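Local coordinates for protein papillomavirus transcription factor E2 (Human papillomavirus type 18, PDB 1QQH) that probably regulates viral transcription as a papillomavirus E2 factor, this fragment being part of its N-terminal activation domain, at residues A[66-74]-A[82-90]. The protein carries 1 engineered substitution. Residues are numbered along the deposited sequence; the frame is centred on the assembly and turned at random.
Sequences YVAWDSVYY and DKTATCVSH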
ATOM      1  N   TYR A  66     -25.220   1.891  -3.639  1.00 40.00           N
ATOM      2  CA  TYR A  66     -24.224   2.381  -2.697  1.00 37.82           C
ATOM      3  C   TYR A  66     -23.339   1.236  -2.261  1.00 36.17           C
ATOM      4  O   TYR A  66     -23.712   0.068  -2.379  1.00 35.52           O
ATOM      5  CB  TYR A  66     -24.865   2.997  -1.462  1.00 38.43           C
ATOM      6  CG  TYR A  66     -25.845   4.075  -1.789  1.00 39.28           C
ATOM      7  CD1 TYR A  66     -27.170   3.761  -2.093  1.00 37.95           C
ATOM      8  CD2 TYR A  66     -25.446   5.405  -1.861  1.00 39.94           C
ATOM      9  CE1 TYR A  66     -28.062   4.730  -2.461  1.00 38.23           C
ATOM     10  CE2 TYR A  66     -26.346   6.395  -2.234  1.00 39.91           C
ATOM     11  CZ  TYR A  66     -27.649   6.040  -2.534  1.00 39.34           C
ATOM     12  OH  TYR A  66     -28.545   6.984  -2.935  1.00 38.60           O
ATOM     13  N   VAL A  67     -22.164   1.572  -1.747  1.00 34.94           N
ATOM     14  CA  VAL A  67     -21.233   0.550  -1.312  1.00 33.05           C
ATOM     15  C   VAL A  67     -21.138   0.476   0.196  1.00 32.87           C
ATOM     16  O   VAL A  67     -20.847   1.470   0.863  1.00 32.12           O
ATOM     17  CB  VAL A  67     -19.813   0.792  -1.882  1.00 33.69           C
ATOM     18  CG1 VAL A  67     -18.844  -0.266  -1.343  1.00 31.57           C
ATOM     19  CG2 VAL A  67     -19.846   0.743  -3.400  1.00 31.67           C
ATOM     20  N   ALA A  68     -21.400  -0.715   0.723  1.00 31.79           N
ATOM     21  CA  ALA A  68     -21.309  -0.971   2.155  1.00 31.29           C
ATOM     22  C   ALA A  68     -20.028  -1.782   2.329  1.00 30.74           C
ATOM     23  O   ALA A  68     -19.916  -2.894   1.817  1.00 31.59           O
ATOM     24  CB  ALA A  68     -22.504  -1.776   2.621  1.00 30.80           C
ATOM     25  N   TRP A  69     -19.065  -1.224   3.044  1.00 29.24           N
ATOM     26  CA  TRP A  69     -17.786  -1.893   3.250  1.00 30.34           C
ATOM     27  C   TRP A  69     -17.809  -2.981   4.323  1.00 30.18           C
ATOM     28  O   TRP A  69     -18.217  -2.738   5.455  1.00 29.59           O
ATOM     29  CB  TRP A  69     -16.734  -0.842   3.583  1.00 31.24           C
ATOM     30  CG  TRP A  69     -16.686   0.258   2.554  1.00 31.53           C
ATOM     31  CD1 TRP A  69     -17.253   1.500   2.642  1.00 30.25           C
ATOM     32  CD2 TRP A  69     -16.060   0.193   1.264  1.00 31.76           C
ATOM     33  NE1 TRP A  69     -17.016   2.208   1.491  1.00 30.86           N
ATOM     34  CE2 TRP A  69     -16.289   1.431   0.628  1.00 30.85           C
ATOM     35  CE3 TRP A  69     -15.327  -0.792   0.588  1.00 32.91           C
ATOM     36  CZ2 TRP A  69     -15.816   1.709  -0.655  1.00 30.95           C
ATOM     37  CZ3 TRP A  69     -14.853  -0.514  -0.691  1.00 31.48           C
ATOM     38  CH2 TRP A  69     -15.101   0.729  -1.297  1.00 32.43           C
ATOM     39  N   ASP A  70     -17.378  -4.190   3.968  1.00 32.41           N
ATOM     40  CA  ASP A  70     -17.360  -5.293   4.935  1.00 34.39           C
ATOM     41  C   ASP A  70     -16.543  -4.903   6.157  1.00 35.04           C
ATOM     42  O   ASP A  70     -16.885  -5.256   7.281  1.00 36.70           O
ATOM     43  CB  ASP A  70     -16.759  -6.564   4.330  1.00 36.15           C
ATOM     44  CG  ASP A  70     -17.739  -7.321   3.445  1.00 39.58           C
ATOM     45  OD1 ASP A  70     -18.961  -7.092   3.552  1.00 41.67           O
ATOM     46  OD2 ASP A  70     -17.284  -8.166   2.647  1.00 43.95           O
ATOM     47  N   SER A  71     -15.465  -4.161   5.932  1.00 35.12           N
ATOM     48  CA  SER A  71     -14.609  -3.746   7.025  1.00 34.88           C
ATOM     49  C   SER A  71     -14.246  -2.282   6.938  1.00 33.44           C
ATOM     50  O   SER A  71     -13.746  -1.824   5.923  1.00 33.49           O
ATOM     51  CB  SER A  71     -13.331  -4.586   7.030  1.00 35.57           C
ATOM     52  OG  SER A  71     -13.641  -5.966   7.126  1.00 38.29           O
ATOM     53  N   VAL A  72     -14.500  -1.553   8.017  1.00 33.66           N
ATOM     54  CA  VAL A  72     -14.181  -0.137   8.079  1.00 33.14           C
ATOM     55  C   VAL A  72     -13.114   0.066   9.141  1.00 33.78           C
ATOM     56  O   VAL A  72     -13.256  -0.405  10.277  1.00 33.42           O
ATOM     57  CB  VAL A  72     -15.419   0.696   8.447  1.00 34.30           C
ATOM     58  CG1 VAL A  72     -15.018   2.156   8.662  1.00 33.16           C
ATOM     59  CG2 VAL A  72     -16.465   0.580   7.345  1.00 32.86           C
ATOM     60  N   TYR A  73     -12.042   0.753   8.763  1.00 33.87           N
ATOM     61  CA  TYR A  73     -10.938   1.023   9.674  1.00 32.95           C
ATOM     62  C   TYR A  73     -10.902   2.502  10.007  1.00 34.39           C
ATOM     63  O   TYR A  73     -10.608   3.341   9.154  1.00 32.90           O
ATOM     64  CB  TYR A  73      -9.600   0.604   9.049  1.00 31.03           C
ATOM     65  CG  TYR A  73      -9.533  -0.854   8.650  1.00 30.40           C
ATOM     66  CD1 TYR A  73     -10.358  -1.358   7.652  1.00 30.16           C
ATOM     67  CD2 TYR A  73      -8.665  -1.737   9.291  1.00 29.41           C
ATOM     68  CE1 TYR A  73     -10.325  -2.708   7.296  1.00 30.11           C
ATOM     69  CE2 TYR A  73      -8.625  -3.087   8.949  1.00 29.66           C
ATOM     70  CZ  TYR A  73      -9.456  -3.568   7.952  1.00 29.99           C
ATOM     71  OH  TYR A  73      -9.440  -4.898   7.608  1.00 29.14           O
ATOM     72  N   TYR A  74     -11.216   2.818  11.257  1.00 36.89           N
ATOM     73  CA  TYR A  74     -11.210   4.197  11.706  1.00 39.47           C
ATOM     74  C   TYR A  74     -10.184   4.330  12.813  1.00 41.94           C
ATOM     75  O   TYR A  74      -9.759   3.334  13.402  1.00 41.52           O
ATOM     76  CB  TYR A  74     -12.599   4.590  12.214  1.00 37.46           C
ATOM     77  CG  TYR A  74     -13.056   3.830  13.437  1.00 37.50           C
ATOM     78  CD1 TYR A  74     -12.823   4.333  14.716  1.00 37.60           C
ATOM     79  CD2 TYR A  74     -13.746   2.618  13.317  1.00 37.35           C
ATOM     80  CE1 TYR A  74     -13.268   3.659  15.850  1.00 38.78           C
ATOM     81  CE2 TYR A  74     -14.198   1.928  14.451  1.00 38.50           C
ATOM     82  CZ  TYR A  74     -13.958   2.459  15.715  1.00 39.17           C
ATOM     83  OH  TYR A  74     -14.421   1.816  16.844  1.00 38.30           O
ATOM     84  N   ASP A  82      -9.117   0.951  14.812  1.00 46.30           N
ATOM     85  CA  ASP A  82     -10.084  -0.094  15.119  1.00 45.16           C
ATOM     86  C   ASP A  82     -10.720  -0.540  13.815  1.00 43.43           C
ATOM     87  O   ASP A  82     -10.735   0.200  12.836  1.00 41.90           O
ATOM     88  CB  ASP A  82     -11.165   0.407  16.080  1.00 47.17           C
ATOM     89  CG  ASP A  82     -10.652   0.567  17.494  1.00 50.18           C
ATOM     90  OD1 ASP A  82      -9.934  -0.342  17.977  1.00 51.37           O
ATOM     91  OD2 ASP A  82     -10.973   1.595  18.128  1.00 51.68           O
ATOM     92  N   LYS A  83     -11.244  -1.756  13.816  1.00 42.01           N
ATOM     93  CA  LYS A  83     -11.864  -2.340  12.640  1.00 40.84           C
ATOM     94  C   LYS A  83     -13.299  -2.757  12.973  1.00 40.49           C
ATOM     95  O   LYS A  83     -13.544  -3.412  13.989  1.00 40.63           O
ATOM     96  CB  LYS A  83     -11.027  -3.549  12.205  1.00 39.80           C
ATOM     97  CG  LYS A  83     -11.614  -4.425  11.133  1.00 38.36           C
ATOM     98  CD  LYS A  83     -10.700  -5.616  10.900  1.00 38.06           C
ATOM     99  CE  LYS A  83     -11.317  -6.632   9.967  1.00 37.82           C
ATOM    100  NZ  LYS A  83     -10.400  -7.781   9.759  1.00 39.33           N
ATOM    101  N   THR A  84     -14.245  -2.359  12.132  1.00 38.37           N
ATOM    102  CA  THR A  84     -15.640  -2.704  12.358  1.00 38.01           C
ATOM    103  C   THR A  84     -16.403  -2.883  11.050  1.00 37.33           C
ATOM    104  O   THR A  84     -15.887  -2.613   9.966  1.00 37.37           O
ATOM    105  CB  THR A  84     -16.353  -1.639  13.216  1.00 38.84           C
ATOM    106  OG1 THR A  84     -17.662  -2.110  13.559  1.00 40.15           O
ATOM    107  CG2 THR A  84     -16.472  -0.327  12.457  1.00 37.96           C
ATOM    108  N   ALA A  85     -17.635  -3.355  11.153  1.00 36.88           N
ATOM    109  CA  ALA A  85     -18.444  -3.586   9.964  1.00 37.68           C
ATOM    110  C   ALA A  85     -19.294  -2.385   9.589  1.00 37.07           C
ATOM    111  O   ALA A  85     -19.516  -1.479  10.392  1.00 36.92           O
ATOM    112  CB  ALA A  85     -19.352  -4.791  10.177  1.00 38.68           C
ATOM    113  N   THR A  86     -19.759  -2.382   8.349  1.00 35.77           N
ATOM    114  CA  THR A  86     -20.636  -1.319   7.908  1.00 35.58           C
ATOM    115  C   THR A  86     -22.034  -1.855   8.154  1.00 35.72           C
ATOM    116  O   THR A  86     -22.310  -3.023   7.885  1.00 35.28           O
ATOM    117  CB  THR A  86     -20.481  -1.014   6.410  1.00 34.52           C
ATOM    118  OG1 THR A  86     -19.384  -0.116   6.219  1.00 35.05           O
ATOM    119  CG2 THR A  86     -21.752  -0.381   5.864  1.00 36.38           C
ATOM    120  N   CYS A  87     -22.905  -1.015   8.689  1.00 35.53           N
ATOM    121  CA  CYS A  87     -24.268  -1.429   8.939  1.00 36.05           C
ATOM    122  C   CYS A  87     -25.196  -0.772   7.941  1.00 34.33           C
ATOM    123  O   CYS A  87     -25.098   0.426   7.673  1.00 32.89           O
ATOM    124  CB  CYS A  87     -24.685  -1.067  10.358  1.00 38.98           C
ATOM    125  SG  CYS A  87     -23.828  -2.033  11.599  1.00 43.96           S
ATOM    126  N   VAL A  88     -26.090  -1.581   7.395  1.00 33.27           N
ATOM    127  CA  VAL A  88     -27.057  -1.144   6.407  1.00 33.04           C
ATOM    128  C   VAL A  88     -28.465  -1.126   6.998  1.00 34.03           C
ATOM    129  O   VAL A  88     -29.061  -2.179   7.213  1.00 33.32           O
ATOM    130  CB  VAL A  88     -27.049  -2.099   5.189  1.00 31.43           C
ATOM    131  CG1 VAL A  88     -28.013  -1.612   4.130  1.00 30.20           C
ATOM    132  CG2 VAL A  88     -25.637  -2.217   4.628  1.00 30.25           C
ATOM    133  N   SER A  89     -28.995   0.065   7.257  1.00 33.52           N
ATOM    134  CA  SER A  89     -30.351   0.186   7.792  1.00 33.79           C
ATOM    135  C   SER A  89     -31.185   0.984   6.798  1.00 33.64           C
ATOM    136  O   SER A  89     -30.668   1.457   5.792  1.00 32.05           O
ATOM    137  CB  SER A  89     -30.343   0.928   9.122  1.00 34.13           C
ATOM    138  OG  SER A  89     -30.018   2.294   8.922  1.00 34.71           O
ATOM    139  N   HIS A  90     -32.471   1.140   7.089  1.00 33.17           N
ATOM    140  CA  HIS A  90     -33.359   1.900   6.216  1.00 32.07           C
ATOM    141  C   HIS A  90     -32.953   3.373   6.274  1.00 31.66           C
ATOM    142  O   HIS A  90     -33.188   4.124   5.335  1.00 29.94           O
ATOM    143  CB  HIS A  90     -34.814   1.723   6.662  1.00 33.52           C
ATOM    144  CG  HIS A  90     -35.808   2.413   5.778  1.00 34.53           C
ATOM    145  ND1 HIS A  90     -36.254   3.695   6.019  1.00 35.03           N
ATOM    146  CD2 HIS A  90     -36.414   2.011   4.636  1.00 34.63           C
ATOM    147  CE1 HIS A  90     -37.092   4.053   5.062  1.00 34.53           C
ATOM    148  NE2 HIS A  90     -37.206   3.051   4.210  1.00 35.18           N
TER
HETATM  149  O   HOH W   1     -20.690  -4.346   6.410  1.00 56.66           O
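Val72 pairs with Thr84, and Tyr74 with Asp82, through reciprocal backbone hydrogen bonds that define an antiparallel register. Val72 N meets Thr84 O at 2.6 Å with an N-H...O angle of 169°, the straightest of the four bonds, and Thr84 N returns to Val72 O at 2.9 Å. The outer pair is less even: the bond from Asp82 N to Tyr74 O is nearly straight, whereas that from Tyr74 N to Asp82 O is more bent. Between them Tyr73 and Lys83 form a non-hydrogen-bonded pair.

Two CH-pi contacts lie on opposite faces of this pairing. With CG anti to the backbone N (chi1 171°) and the chain extended beyond it, Lys83 runs alongside Tyr73 in the same direction, laying CG over one ring face, 4.2 Å from the centroid. Both polar ends converge on Glu25, by a salt bridge from Lys83 and a hydrogen bond from Tyr73, which probably helps hold the ring and the aliphatic chain together. On the opposite face of the sheet, which carries Val72, Tyr74, Asp82 and Thr84, Asp82 CB sits over one face of the Tyr74 ring, 3.9 Å from its centroid, while Thr84 CG2 reaches the ring edge.

On the N-terminal side of Ser71, toward Trp69 and Ala68, the pairing weakens. Thr86 N makes a bent, weak bond to Trp69 O (3.3 Å, 124°), and a water lies within hydrogen-bonding distance of Trp69 O and Thr86 O and probably links them. Apolar contact takes over: Ala68 CB touches Thr86 CG2 and, at 3.7 Å, Val88 CG2.

Asp70 and Ser71 both face Lys47 of the adjacent strand, a classic beta bulge where the chain turns a corner. The whole is a bulged antiparallel beta hairpin, strands 63-75 and 81-89, buried within the antiparallel sheet of the E2 activation domain.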